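Local coordinates for lysin (Enterococcus phage IMEEF1, PDB 6IST), which probably breaks down the peptidoglycan of its enterococcal host through a calcium-binding CHAP peptidase domain, at residues Q28-T33 and G89-A94; I50-Q55 and V77-L82; I93-G98 and V105-N110. All coordinates share one frame; numbering follows the deposited sequence.

Interaction 1: Q28-T33 and G89-A94. With CA (calcium ion), chain E.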
ATOM      1  N   GLN C  28      24.652  -7.115   8.731  1.00 16.61           N
ATOM      2  CA  GLN C  28      25.256  -5.815   8.717  1.00 18.91           C
ATOM      3  C   GLN C  28      24.500  -4.806   9.582  1.00 15.38           C
ATOM      4  O   GLN C  28      23.391  -5.113  10.061  1.00 16.06           O
ATOM      5  CB  GLN C  28      25.319  -5.327   7.294  1.00 18.38           C
ATOM      6  CG  GLN C  28      26.179  -6.255   6.406  1.00 20.86           C
ATOM      7  CD  GLN C  28      27.662  -6.158   6.709  1.00 20.09           C
ATOM      8  OE1 GLN C  28      28.218  -5.065   6.935  1.00 24.76           O
ATOM      9  NE2 GLN C  28      28.343  -7.293   6.695  1.00 22.96           N
ATOM     10  N   CYS C  29      25.058  -3.622   9.732  1.00 17.75           N
ATOM     11  CA  CYS C  29      24.390  -2.609  10.585  1.00 16.26           C
ATOM     12  C   CYS C  29      23.029  -2.174  10.079  1.00 17.60           C
ATOM     13  O   CYS C  29      22.018  -2.133  10.854  1.00 15.75           O
ATOM     14  CB  CYS C  29      25.281  -1.472  10.874  1.00 17.93           C
ATOM     15  SG  CYS C  29      25.556  -0.314   9.489  1.00 21.14           S
ATOM     16  N   MET C  30      22.945  -1.927   8.772  1.00 16.85           N
ATOM     17  CA  MET C  30      21.657  -1.495   8.217  1.00 19.52           C
ATOM     18  C   MET C  30      20.559  -2.565   8.324  1.00 21.41           C
ATOM     19  O   MET C  30      19.363  -2.232   8.407  1.00 19.64           O
ATOM     20  CB  MET C  30      21.898  -0.997   6.764  1.00 20.36           C
ATOM     21  CG  MET C  30      20.873  -0.069   6.105  1.00 22.06           C
ATOM     22  SD  MET C  30      20.113   1.288   7.013  1.00 14.54           S
ATOM     23  CE  MET C  30      19.336   2.232   5.639  1.00 20.17           C
ATOM     24  N   ASP C  31      20.926  -3.861   8.273  1.00 19.78           N
ATOM     25  CA  ASP C  31      20.001  -4.930   8.461  1.00 22.07           C
ATOM     26  C   ASP C  31      19.158  -4.784   9.722  1.00 20.89           C
ATOM     27  O   ASP C  31      18.004  -5.097   9.685  1.00 19.97           O
ATOM     28  CB  ASP C  31      20.671  -6.294   8.465  1.00 23.43           C
ATOM     29  CG  ASP C  31      21.158  -6.702   7.085  1.00 27.18           C
ATOM     30  OD1 ASP C  31      20.328  -6.871   6.166  1.00 32.94           O
ATOM     31  OD2 ASP C  31      22.373  -6.873   6.926  1.00 28.25           O
ATOM     32  N   LEU C  32      19.765  -4.363  10.837  1.00 16.34           N
ATOM     33  CA  LEU C  32      19.002  -4.220  12.055  1.00 19.67           C
ATOM     34  C   LEU C  32      17.985  -3.103  11.955  1.00 18.88           C
ATOM     35  O   LEU C  32      16.798  -3.279  12.275  1.00 20.50           O
ATOM     36  CB  LEU C  32      19.940  -3.875  13.229  1.00 20.54           C
ATOM     37  CG  LEU C  32      19.223  -3.666  14.568  1.00 24.71           C
ATOM     38  CD1 LEU C  32      18.423  -4.912  14.845  1.00 28.02           C
ATOM     39  CD2 LEU C  32      20.250  -3.462  15.656  1.00 29.25           C
ATOM     40  N   THR C  33      18.444  -1.947  11.473  1.00 18.52           N
ATOM     41  CA  THR C  33      17.582  -0.777  11.357  1.00 18.87           C
ATOM     42  C   THR C  33      16.467  -1.102  10.405  1.00 16.57           C
ATOM     43  O   THR C  33      15.317  -0.757  10.638  1.00 18.17           O
ATOM     44  CB  THR C  33      18.422   0.447  10.879  1.00 20.65           C
ATOM     45  OG1 THR C  33      19.216   0.907  12.019  1.00 19.69           O
ATOM     46  CG2 THR C  33      17.556   1.611  10.385  1.00 21.10           C
ATOM     47  N   GLY C  89      28.563   4.794   6.316  1.00 18.85           N
ATOM     48  CA  GLY C  89      27.797   5.031   7.523  1.00 18.71           C
ATOM     49  C   GLY C  89      27.762   3.869   8.502  1.00 18.12           C
ATOM     50  O   GLY C  89      28.323   2.812   8.303  1.00 20.51           O
ATOM     51  N   HIS C  90      27.097   4.127   9.616  1.00 13.18           N
ATOM     52  CA  HIS C  90      26.755   3.070  10.558  1.00 12.72           C
ATOM     53  C   HIS C  90      25.419   3.450  11.130  1.00 12.26           C
ATOM     54  O   HIS C  90      25.062   4.604  11.114  1.00 14.58           O
ATOM     55  CB  HIS C  90      27.842   3.022  11.639  1.00 14.73           C
ATOM     56  CG  HIS C  90      27.605   1.964  12.657  1.00 15.58           C
ATOM     57  ND1 HIS C  90      27.541   0.626  12.370  1.00 19.70           N
ATOM     58  CD2 HIS C  90      27.359   2.086  13.969  1.00 19.56           C
ATOM     59  CE1 HIS C  90      27.259  -0.049  13.471  1.00 18.12           C
ATOM     60  NE2 HIS C  90      27.145   0.833  14.460  1.00 18.40           N
ATOM     61  N   THR C  91      24.713   2.478  11.717  1.00 12.21           N
ATOM     62  CA  THR C  91      23.414   2.730  12.305  1.00 14.63           C
ATOM     63  C   THR C  91      23.175   1.712  13.371  1.00 14.79           C
ATOM     64  O   THR C  91      23.922   0.793  13.511  1.00 13.96           O
ATOM     65  CB  THR C  91      22.318   2.698  11.229  1.00 15.45           C
ATOM     66  OG1 THR C  91      21.067   3.094  11.796  1.00 16.58           O
ATOM     67  CG2 THR C  91      22.173   1.283  10.560  1.00 15.60           C
ATOM     68  N   GLY C  92      22.186   2.012  14.203  1.00 16.69           N
ATOM     69  CA  GLY C  92      21.747   1.067  15.241  1.00 14.17           C
ATOM     70  C   GLY C  92      20.594   1.794  15.960  1.00 16.72           C
ATOM     71  O   GLY C  92      20.133   2.856  15.534  1.00 15.63           O
ATOM     72  N   ILE C  93      20.037   1.188  17.014  1.00 17.26           N
ATOM     73  CA  ILE C  93      18.875   1.757  17.646  1.00 17.65           C
ATOM     74  C   ILE C  93      19.211   2.188  19.072  1.00 16.88           C
ATOM     75  O   ILE C  93      19.605   1.303  19.860  1.00 19.60           O
ATOM     76  CB  ILE C  93      17.711   0.756  17.735  1.00 20.68           C
ATOM     77  CG1 ILE C  93      17.311   0.161  16.342  1.00 21.69           C
ATOM     78  CG2 ILE C  93      16.482   1.412  18.375  1.00 20.95           C
ATOM     79  CD1 ILE C  93      16.906   1.169  15.288  1.00 24.51           C
ATOM     80  N   ALA C  94      18.849   3.403  19.431  1.00 17.30           N
ATOM     81  CA  ALA C  94      19.126   3.980  20.825  1.00 15.16           C
ATOM     82  C   ALA C  94      18.141   3.280  21.751  1.00 17.21           C
ATOM     83  O   ALA C  94      16.954   3.198  21.459  1.00 18.49           O
ATOM     84  CB  ALA C  94      18.916   5.451  20.868  1.00 16.23           C
TER
HETATM   85 CA    CA E 301      22.550  -8.598   5.141  1.00 41.27          CA
HETATM   86  O   HOH W   1      22.824  -1.919  13.542  1.00 17.28           O
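The first turn of helix 29-41 (residues 29-33) runs at 37° to strand 90-94, the two short axes approaching to 6.8 Å, with Cys29 beside Thr91 and Thr33 beside Gly92. Cys29 stands at the front of the helix and meets the His90 ring obliquely, its SG lying 3.6 Å from His90 ND1. The sulfur sits between its own backbone N and carbonyl carbon (chi1 74°), a torsion that turns it toward the start of the strand. At the other end of the ring, NE2 of His90 is hydrogen-bonded to Asp108 OD2, which would fix the ring's rotation and leave ND1 on the cysteine side. A cysteine at a helix N terminus packed on a strand histidine is the hallmark of papain-like CHAP peptidases; Cys29, His90 and Asp108 are probably the catalytic triad.

Thr91 packs next along the strand. Its methyl CG2 points into the helix, 3.4 Å from Cys29 O and 4.1 Å from Met30 SD, while its hydroxyl accepts from Thr33, the OG1 atoms being 2.9 Å apart. Thr91 OG1 is also hydrogen-bonded to Met78 O of the adjoining strand. Threonine suits both positions, since each offers a methyl for packing and a hydroxyl that finds its partner in a buried place. A water donates to both Cys29 O, at 2.8 Å, and Thr91 O, bridging the backbones where they do not meet directly.

On the far side of the helix Asp31 turns away from the strand. Its OD2 binds calcium at 2.5 Å, sharing the ion with the carboxylates of Asp20 and Asp22 and the backbone O atoms of Trp24 and Gly26, and accepts a bond from Gln28 N through its anti lone pair.

Interaction 2: I50-Q55 and V77-L82; sequences IALVDQ and VMIWGL
Ile50 reaches onto Gly81, its CD1 3.6 Å from Gly81 CA, at the tight end of this contact. With CG1 anti to the backbone N (chi1 -169°), the isoleucine extends its terminal methyl over the glycine, whose lack of a side chain admits so close an approach. Ile79 is held nearly as snugly: its CD1 lies 3.8 Å from Leu52 O, an oxygen hydrogen-bonded to Arg63 NH1, and 4.0 Å from Leu52 CB, while its other branch, CG2, meets Val53 CG2 at 4.0 Å, the two side chains lying oblique to each other. The beta-branched side chain can thus serve two neighbours of one turn at once. Ile79 belongs to strand 77-80, an inner strand of the antiparallel sheet of the CHAP domain, and residues 50-53 form a helix-like turn laid on that sheet. Toward Val77 the fit slackens, Leu52 CD1 coming only to 4.2 Å from Val77 CG1; Met30 and Thr91 also pack on Leu52 there. The buried Gln55 amide folds back to Ala51 O, NE2 donating at 3.1 Å from above the carbonyl plane and also bonding Tyr46 O. On the outer side Asp54 is exposed to solvent, a suitable place for a charge.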
ATOM      1  N   ILE C  50      24.555   5.419   5.403  1.00 16.91           N
ATOM      2  CA  ILE C  50      24.769   6.779   5.122  1.00 18.83           C
ATOM      3  C   ILE C  50      23.618   7.428   4.372  1.00 20.06           C
ATOM      4  O   ILE C  50      23.425   8.623   4.468  1.00 20.61           O
ATOM      5  CB  ILE C  50      26.082   6.960   4.302  1.00 19.68           C
ATOM      6  CG1 ILE C  50      26.510   8.429   4.189  1.00 20.46           C
ATOM      7  CG2 ILE C  50      26.011   6.288   2.910  1.00 23.01           C
ATOM      8  CD1 ILE C  50      26.799   9.001   5.568  1.00 21.43           C
ATOM      9  N   ALA C  51      22.884   6.637   3.587  1.00 20.05           N
ATOM     10  CA  ALA C  51      21.683   7.122   2.914  1.00 20.27           C
ATOM     11  C   ALA C  51      20.582   7.510   3.882  1.00 20.72           C
ATOM     12  O   ALA C  51      19.705   8.301   3.522  1.00 20.11           O
ATOM     13  CB  ALA C  51      21.134   6.125   1.938  1.00 23.26           C
ATOM     14  N   LEU C  52      20.615   7.032   5.132  1.00 18.50           N
ATOM     15  CA  LEU C  52      19.675   7.636   6.116  1.00 18.20           C
ATOM     16  C   LEU C  52      19.790   9.185   6.338  1.00 19.82           C
ATOM     17  O   LEU C  52      18.887   9.845   6.887  1.00 19.63           O
ATOM     18  CB  LEU C  52      19.858   6.905   7.449  1.00 20.70           C
ATOM     19  CG  LEU C  52      19.463   5.432   7.493  1.00 22.74           C
ATOM     20  CD1 LEU C  52      19.987   4.757   8.751  1.00 21.54           C
ATOM     21  CD2 LEU C  52      17.952   5.201   7.344  1.00 22.87           C
ATOM     22  N   VAL C  53      20.901   9.798   5.991  1.00 20.73           N
ATOM     23  CA  VAL C  53      21.108  11.238   6.192  1.00 21.58           C
ATOM     24  C   VAL C  53      20.108  11.998   5.349  1.00 23.62           C
ATOM     25  O   VAL C  53      19.577  12.999   5.759  1.00 22.48           O
ATOM     26  CB  VAL C  53      22.554  11.656   5.818  1.00 21.00           C
ATOM     27  CG1 VAL C  53      22.692  13.160   5.671  1.00 26.06           C
ATOM     28  CG2 VAL C  53      23.497  11.209   6.871  1.00 20.65           C
ATOM     29  N   ASP C  54      19.840  11.529   4.151  1.00 24.09           N
ATOM     30  CA  ASP C  54      19.021  12.397   3.309  1.00 28.95           C
ATOM     31  C   ASP C  54      17.901  11.725   2.498  1.00 26.08           C
ATOM     32  O   ASP C  54      17.181  12.408   1.796  1.00 26.19           O
ATOM     33  CB  ASP C  54      19.997  13.099   2.357  1.00 33.25           C
ATOM     34  CG  ASP C  54      20.582  12.138   1.347  1.00 39.49           C
ATOM     35  OD1 ASP C  54      20.937  12.624   0.244  1.00 56.48           O
ATOM     36  OD2 ASP C  54      20.701  10.922   1.648  1.00 40.20           O
ATOM     37  N   GLN C  55      17.662  10.445   2.670  1.00 25.14           N
ATOM     38  CA  GLN C  55      16.545   9.836   1.938  1.00 22.06           C
ATOM     39  C   GLN C  55      15.219  10.329   2.517  1.00 22.18           C
ATOM     40  O   GLN C  55      15.121  10.726   3.692  1.00 18.15           O
ATOM     41  CB  GLN C  55      16.619   8.338   1.976  1.00 23.75           C
ATOM     42  CG  GLN C  55      16.273   7.701   3.307  1.00 23.54           C
ATOM     43  CD  GLN C  55      16.581   6.199   3.332  1.00 23.77           C
ATOM     44  OE1 GLN C  55      15.669   5.418   3.324  1.00 20.15           O
ATOM     45  NE2 GLN C  55      17.864   5.807   3.375  1.00 21.24           N
ATOM     46  N   VAL C  77      16.643   6.070  15.737  1.00 18.24           N
ATOM     47  CA  VAL C  77      17.564   5.366  14.824  1.00 20.38           C
ATOM     48  C   VAL C  77      18.801   6.282  14.733  1.00 19.88           C
ATOM     49  O   VAL C  77      18.690   7.437  14.350  1.00 16.93           O
ATOM     50  CB  VAL C  77      16.934   5.188  13.429  1.00 20.07           C
ATOM     51  CG1 VAL C  77      18.000   4.672  12.455  1.00 21.03           C
ATOM     52  CG2 VAL C  77      15.703   4.301  13.448  1.00 25.08           C
ATOM     53  N   MET C  78      19.985   5.786  15.094  1.00 16.51           N
ATOM     54  CA  MET C  78      21.206   6.512  15.118  1.00 18.78           C
ATOM     55  C   MET C  78      21.849   6.407  13.799  1.00 19.50           C
ATOM     56  O   MET C  78      21.836   5.348  13.136  1.00 21.86           O
ATOM     57  CB  MET C  78      22.138   5.860  16.130  1.00 21.42           C
ATOM     58  CG  MET C  78      21.623   5.841  17.516  1.00 21.98           C
ATOM     59  SD  MET C  78      21.272   7.403  18.278  1.00 17.10           S
ATOM     60  CE  MET C  78      22.722   8.373  17.737  1.00 22.35           C
ATOM     61  N   ILE C  79      22.427   7.491  13.414  1.00 17.76           N
ATOM     62  CA  ILE C  79      23.153   7.620  12.183  1.00 18.03           C
ATOM     63  C   ILE C  79      24.562   8.146  12.414  1.00 17.52           C
ATOM     64  O   ILE C  79      24.747   9.263  12.924  1.00 16.06           O
ATOM     65  CB  ILE C  79      22.402   8.587  11.246  1.00 20.47           C
ATOM     66  CG1 ILE C  79      20.890   8.327  11.157  1.00 22.18           C
ATOM     67  CG2 ILE C  79      23.063   8.541   9.859  1.00 23.07           C
ATOM     68  CD1 ILE C  79      20.178   9.469  10.485  1.00 21.91           C
ATOM     69  N   TRP C  80      25.563   7.382  11.966  1.00 19.53           N
ATOM     70  CA  TRP C  80      26.928   7.813  11.905  1.00 17.67           C
ATOM     71  C   TRP C  80      27.213   8.159  10.498  1.00 18.96           C
ATOM     72  O   TRP C  80      26.973   7.299   9.589  1.00 17.95           O
ATOM     73  CB  TRP C  80      27.833   6.736  12.310  1.00 18.91           C
ATOM     74  CG  TRP C  80      27.965   6.423  13.756  1.00 18.22           C
ATOM     75  CD1 TRP C  80      29.015   6.791  14.589  1.00 18.60           C
ATOM     76  CD2 TRP C  80      27.057   5.666  14.587  1.00 18.87           C
ATOM     77  NE1 TRP C  80      28.806   6.277  15.853  1.00 19.57           N
ATOM     78  CE2 TRP C  80      27.613   5.623  15.893  1.00 17.56           C
ATOM     79  CE3 TRP C  80      25.848   5.081  14.378  1.00 18.49           C
ATOM     80  CZ2 TRP C  80      26.950   4.957  16.945  1.00 18.91           C
ATOM     81  CZ3 TRP C  80      25.206   4.356  15.407  1.00 18.90           C
ATOM     82  CH2 TRP C  80      25.776   4.347  16.678  1.00 18.93           C
ATOM     83  N   GLY C  81      27.712   9.370  10.293  1.00 18.18           N
ATOM     84  CA  GLY C  81      27.990   9.808   8.892  1.00 20.10           C
ATOM     85  C   GLY C  81      29.174  10.714   8.683  1.00 20.56           C
ATOM     86  O   GLY C  81      29.259  11.322   7.608  1.00 23.57           O
ATOM     87  N   LEU C  82      30.034  10.882   9.680  1.00 18.93           N
ATOM     88  CA  LEU C  82      31.126  11.864   9.646  1.00 20.81           C
ATOM     89  C   LEU C  82      32.422  11.176   9.751  1.00 20.62           C
ATOM     90  O   LEU C  82      32.534  10.137  10.388  1.00 20.05           O
ATOM     91  CB  LEU C  82      31.026  12.876  10.776  1.00 22.29           C
ATOM     92  CG  LEU C  82      29.688  13.648  10.671  1.00 26.94           C
ATOM     93  CD1 LEU C  82      29.494  14.477  11.945  1.00 37.20           C
ATOM     94  CD2 LEU C  82      29.654  14.511   9.448  1.00 29.15           C
TER

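Interaction 3: I93-G98 and V105-N110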
ATOM      1  N   ILE C  93      20.037   1.188  17.014  1.00 17.26           N
ATOM      2  CA  ILE C  93      18.875   1.757  17.646  1.00 17.65           C
ATOM      3  C   ILE C  93      19.211   2.188  19.072  1.00 16.88           C
ATOM      4  O   ILE C  93      19.605   1.303  19.860  1.00 19.60           O
ATOM      5  CB  ILE C  93      17.711   0.756  17.735  1.00 20.68           C
ATOM      6  CG1 ILE C  93      17.311   0.161  16.342  1.00 21.69           C
ATOM      7  CG2 ILE C  93      16.482   1.412  18.375  1.00 20.95           C
ATOM      8  CD1 ILE C  93      16.906   1.169  15.288  1.00 24.51           C
ATOM      9  N   ALA C  94      18.849   3.403  19.431  1.00 17.30           N
ATOM     10  CA  ALA C  94      19.126   3.980  20.825  1.00 15.16           C
ATOM     11  C   ALA C  94      18.141   3.280  21.751  1.00 17.21           C
ATOM     12  O   ALA C  94      16.954   3.198  21.459  1.00 18.49           O
ATOM     13  CB  ALA C  94      18.916   5.451  20.868  1.00 16.23           C
ATOM     14  N   THR C  95      18.649   2.723  22.836  1.00 17.53           N
ATOM     15  CA  THR C  95      17.782   1.950  23.757  1.00 20.65           C
ATOM     16  C   THR C  95      17.489   2.720  25.022  1.00 24.36           C
ATOM     17  O   THR C  95      16.625   2.272  25.855  1.00 22.11           O
ATOM     18  CB  THR C  95      18.404   0.619  24.117  1.00 20.76           C
ATOM     19  OG1 THR C  95      19.792   0.763  24.451  1.00 24.15           O
ATOM     20  CG2 THR C  95      18.279  -0.291  22.904  1.00 21.83           C
ATOM     21  N   GLU C  96      18.154   3.863  25.128  1.00 24.25           N
ATOM     22  CA  GLU C  96      18.040   4.769  26.259  1.00 26.76           C
ATOM     23  C   GLU C  96      18.177   6.189  25.792  1.00 27.24           C
ATOM     24  O   GLU C  96      18.738   6.433  24.745  1.00 24.94           O
ATOM     25  CB  GLU C  96      19.172   4.470  27.260  1.00 31.67           C
ATOM     26  CG  GLU C  96      19.060   3.099  27.909  1.00 38.70           C
ATOM     27  CD  GLU C  96      20.292   2.703  28.712  1.00 44.00           C
ATOM     28  OE1 GLU C  96      20.444   1.492  28.938  1.00 46.03           O
ATOM     29  OE2 GLU C  96      21.121   3.579  29.086  1.00 42.49           O
ATOM     30  N   ASP C  97      17.707   7.164  26.570  1.00 21.96           N
ATOM     31  CA  ASP C  97      18.031   8.551  26.257  1.00 24.54           C
ATOM     32  C   ASP C  97      19.545   8.793  26.351  1.00 21.14           C
ATOM     33  O   ASP C  97      20.230   8.168  27.147  1.00 23.39           O
ATOM     34  CB  ASP C  97      17.302   9.527  27.185  1.00 25.90           C
ATOM     35  CG  ASP C  97      15.760   9.503  27.011  1.00 32.46           C
ATOM     36  OD1 ASP C  97      15.187   8.907  26.033  1.00 33.78           O
ATOM     37  OD2 ASP C  97      15.067  10.098  27.885  1.00 35.16           O
ATOM     38  N   GLY C  98      20.081   9.735  25.592  1.00 19.06           N
ATOM     39  CA  GLY C  98      21.469  10.004  25.668  1.00 19.91           C
ATOM     40  C   GLY C  98      21.842  10.612  26.992  1.00 23.82           C
ATOM     41  O   GLY C  98      21.008  11.163  27.670  1.00 22.32           O
ATOM     42  N   VAL C 105      23.692   4.725  24.709  1.00 20.43           N
ATOM     43  CA  VAL C 105      23.621   3.324  24.449  1.00 19.85           C
ATOM     44  C   VAL C 105      22.724   2.994  23.257  1.00 19.22           C
ATOM     45  O   VAL C 105      21.613   3.413  23.206  1.00 17.69           O
ATOM     46  CB  VAL C 105      23.134   2.583  25.700  1.00 24.26           C
ATOM     47  CG1 VAL C 105      22.955   1.125  25.443  1.00 25.48           C
ATOM     48  CG2 VAL C 105      24.121   2.792  26.850  1.00 24.48           C
ATOM     49  N   SER C 106      23.234   2.229  22.308  1.00 17.95           N
ATOM     50  CA  SER C 106      22.467   1.711  21.213  1.00 18.73           C
ATOM     51  C   SER C 106      22.760   0.188  20.985  1.00 21.18           C
ATOM     52  O   SER C 106      23.817  -0.328  21.391  1.00 23.62           O
ATOM     53  CB  SER C 106      22.640   2.592  19.935  1.00 19.63           C
ATOM     54  OG  SER C 106      23.964   2.474  19.418  1.00 21.37           O
ATOM     55  N   VAL C 107      21.821  -0.539  20.361  1.00 18.70           N
ATOM     56  CA  VAL C 107      22.023  -1.917  19.949  1.00 18.46           C
ATOM     57  C   VAL C 107      22.298  -1.854  18.471  1.00 16.64           C
ATOM     58  O   VAL C 107      21.532  -1.196  17.729  1.00 17.91           O
ATOM     59  CB  VAL C 107      20.793  -2.738  20.214  1.00 19.53           C
ATOM     60  CG1 VAL C 107      20.835  -4.039  19.490  1.00 20.31           C
ATOM     61  CG2 VAL C 107      20.683  -2.932  21.688  1.00 20.48           C
ATOM     62  N   ASP C 108      23.444  -2.355  18.100  1.00 15.64           N
ATOM     63  CA  ASP C 108      23.960  -2.218  16.738  1.00 17.80           C
ATOM     64  C   ASP C 108      24.463  -3.586  16.307  1.00 17.58           C
ATOM     65  O   ASP C 108      24.980  -4.360  17.125  1.00 16.75           O
ATOM     66  CB  ASP C 108      25.205  -1.335  16.597  1.00 19.77           C
ATOM     67  CG  ASP C 108      25.172   0.053  17.274  1.00 20.28           C
ATOM     68  OD1 ASP C 108      24.149   0.583  17.740  1.00 21.08           O
ATOM     69  OD2 ASP C 108      26.248   0.711  17.130  1.00 24.92           O
ATOM     70  N   GLN C 109      24.349  -3.891  15.001  1.00 17.94           N
ATOM     71  CA  GLN C 109      25.089  -5.006  14.391  1.00 16.38           C
ATOM     72  C   GLN C 109      26.301  -4.540  13.742  1.00 15.72           C
ATOM     73  O   GLN C 109      26.354  -3.399  13.265  1.00 17.34           O
ATOM     74  CB  GLN C 109      24.229  -5.748  13.361  1.00 16.05           C
ATOM     75  CG  GLN C 109      23.082  -6.446  14.010  1.00 17.54           C
ATOM     76  CD  GLN C 109      22.188  -7.252  13.105  1.00 19.27           C
ATOM     77  OE1 GLN C 109      21.489  -8.124  13.607  1.00 19.95           O
ATOM     78  NE2 GLN C 109      22.128  -6.936  11.810  1.00 18.92           N
ATOM     79  N   ASN C 110      27.299  -5.420  13.723  1.00 17.79           N
ATOM     80  CA  ASN C 110      28.538  -5.165  13.007  1.00 20.17           C
ATOM     81  C   ASN C 110      29.374  -4.052  13.543  1.00 18.20           C
ATOM     82  O   ASN C 110      30.125  -3.365  12.794  1.00 21.18           O
ATOM     83  CB  ASN C 110      28.294  -4.992  11.505  1.00 21.34           C
ATOM     84  CG  ASN C 110      29.460  -5.532  10.682  1.00 21.00           C
ATOM     85  OD1 ASN C 110      30.155  -6.428  11.101  1.00 22.75           O
ATOM     86  ND2 ASN C 110      29.683  -4.954   9.544  1.00 27.06           N
TER
HETATM   87  O   HOH W   2      22.284   6.251  27.173  1.00 44.29           O
HETATM   88  O   HOH W   3      21.165   6.141  24.320  1.00 53.45           O
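Ile93 N reaches Val107 O at 2.9 Å in a nearly straight bond (166°), and Val107 N returns the bond to Ile93 O, making these two residues an antiparallel hydrogen-bonded pair. Toward the hairpin's outer end Thr95 N donates to Val105 O at 3.1 Å, and Ala94 CA lies 3.5 Å from that same Val105 O in a CA-H...O contact. Between these bonds lies the non-hydrogen-bonded pair of Ala94 and Ser106, where the strands close to 4.1 Å between CA atoms; two small residues suit so close an approach.

Thr95 has left the strand but stays engaged. Its OG1 sits against Val105 CG1, and its methyl CG2, anti to the carbonyl carbon, crosses the Val107 side chain at about a right angle, 3.8 Å from Val107 CG2. The two valines, beta-branched and well suited to strands, thereby receive both branches of the threonine. Glu96's extended chain crosses Val105 obliquely, bringing OE2 to 3.8 Å from Val105 CG2, while its charge is met by a salt bridge to Arg99. Beyond the last direct backbone bond, Val105 N donates to a water 2.9 Å away.

At the inner end stands Asp108, whose OD2 is hydrogen-bonded to His127 as well as to the histidine of the probable triad, consistent with a role in orienting that ring.

Ile93 and Val107 face helix 29-41, touching Thr33 and Leu32 respectively, whereas Ala94 and Ser106 look to the other face of the sheet, toward Met78 and Trp80. The hairpin itself runs between strand 77-80, beside 90-94, and strand 123-128, beside 103-108.

In the fold
From the N terminus, the chain passes the calcium-binding loop and enters helix 29-41, whose start is later met by strand 90-94 in interaction 1, closing a loop of 55 intervening residues. Interaction 2 is nested inside that loop: the turn at 50-53 is joined by strand 77-80, which then pairs with 90-94 in the same sheet. Interaction 3 follows in series after interaction 2, closing a short hairpin; it shares Ile93 and Ala94 with interaction 1. Strand 90-94 is therefore common ground, flanked by 77-80 and 103-108. Together the contacts tie the helix and turn to one antiparallel sheet and gather Cys29, His90 and Asp108, the probable triad.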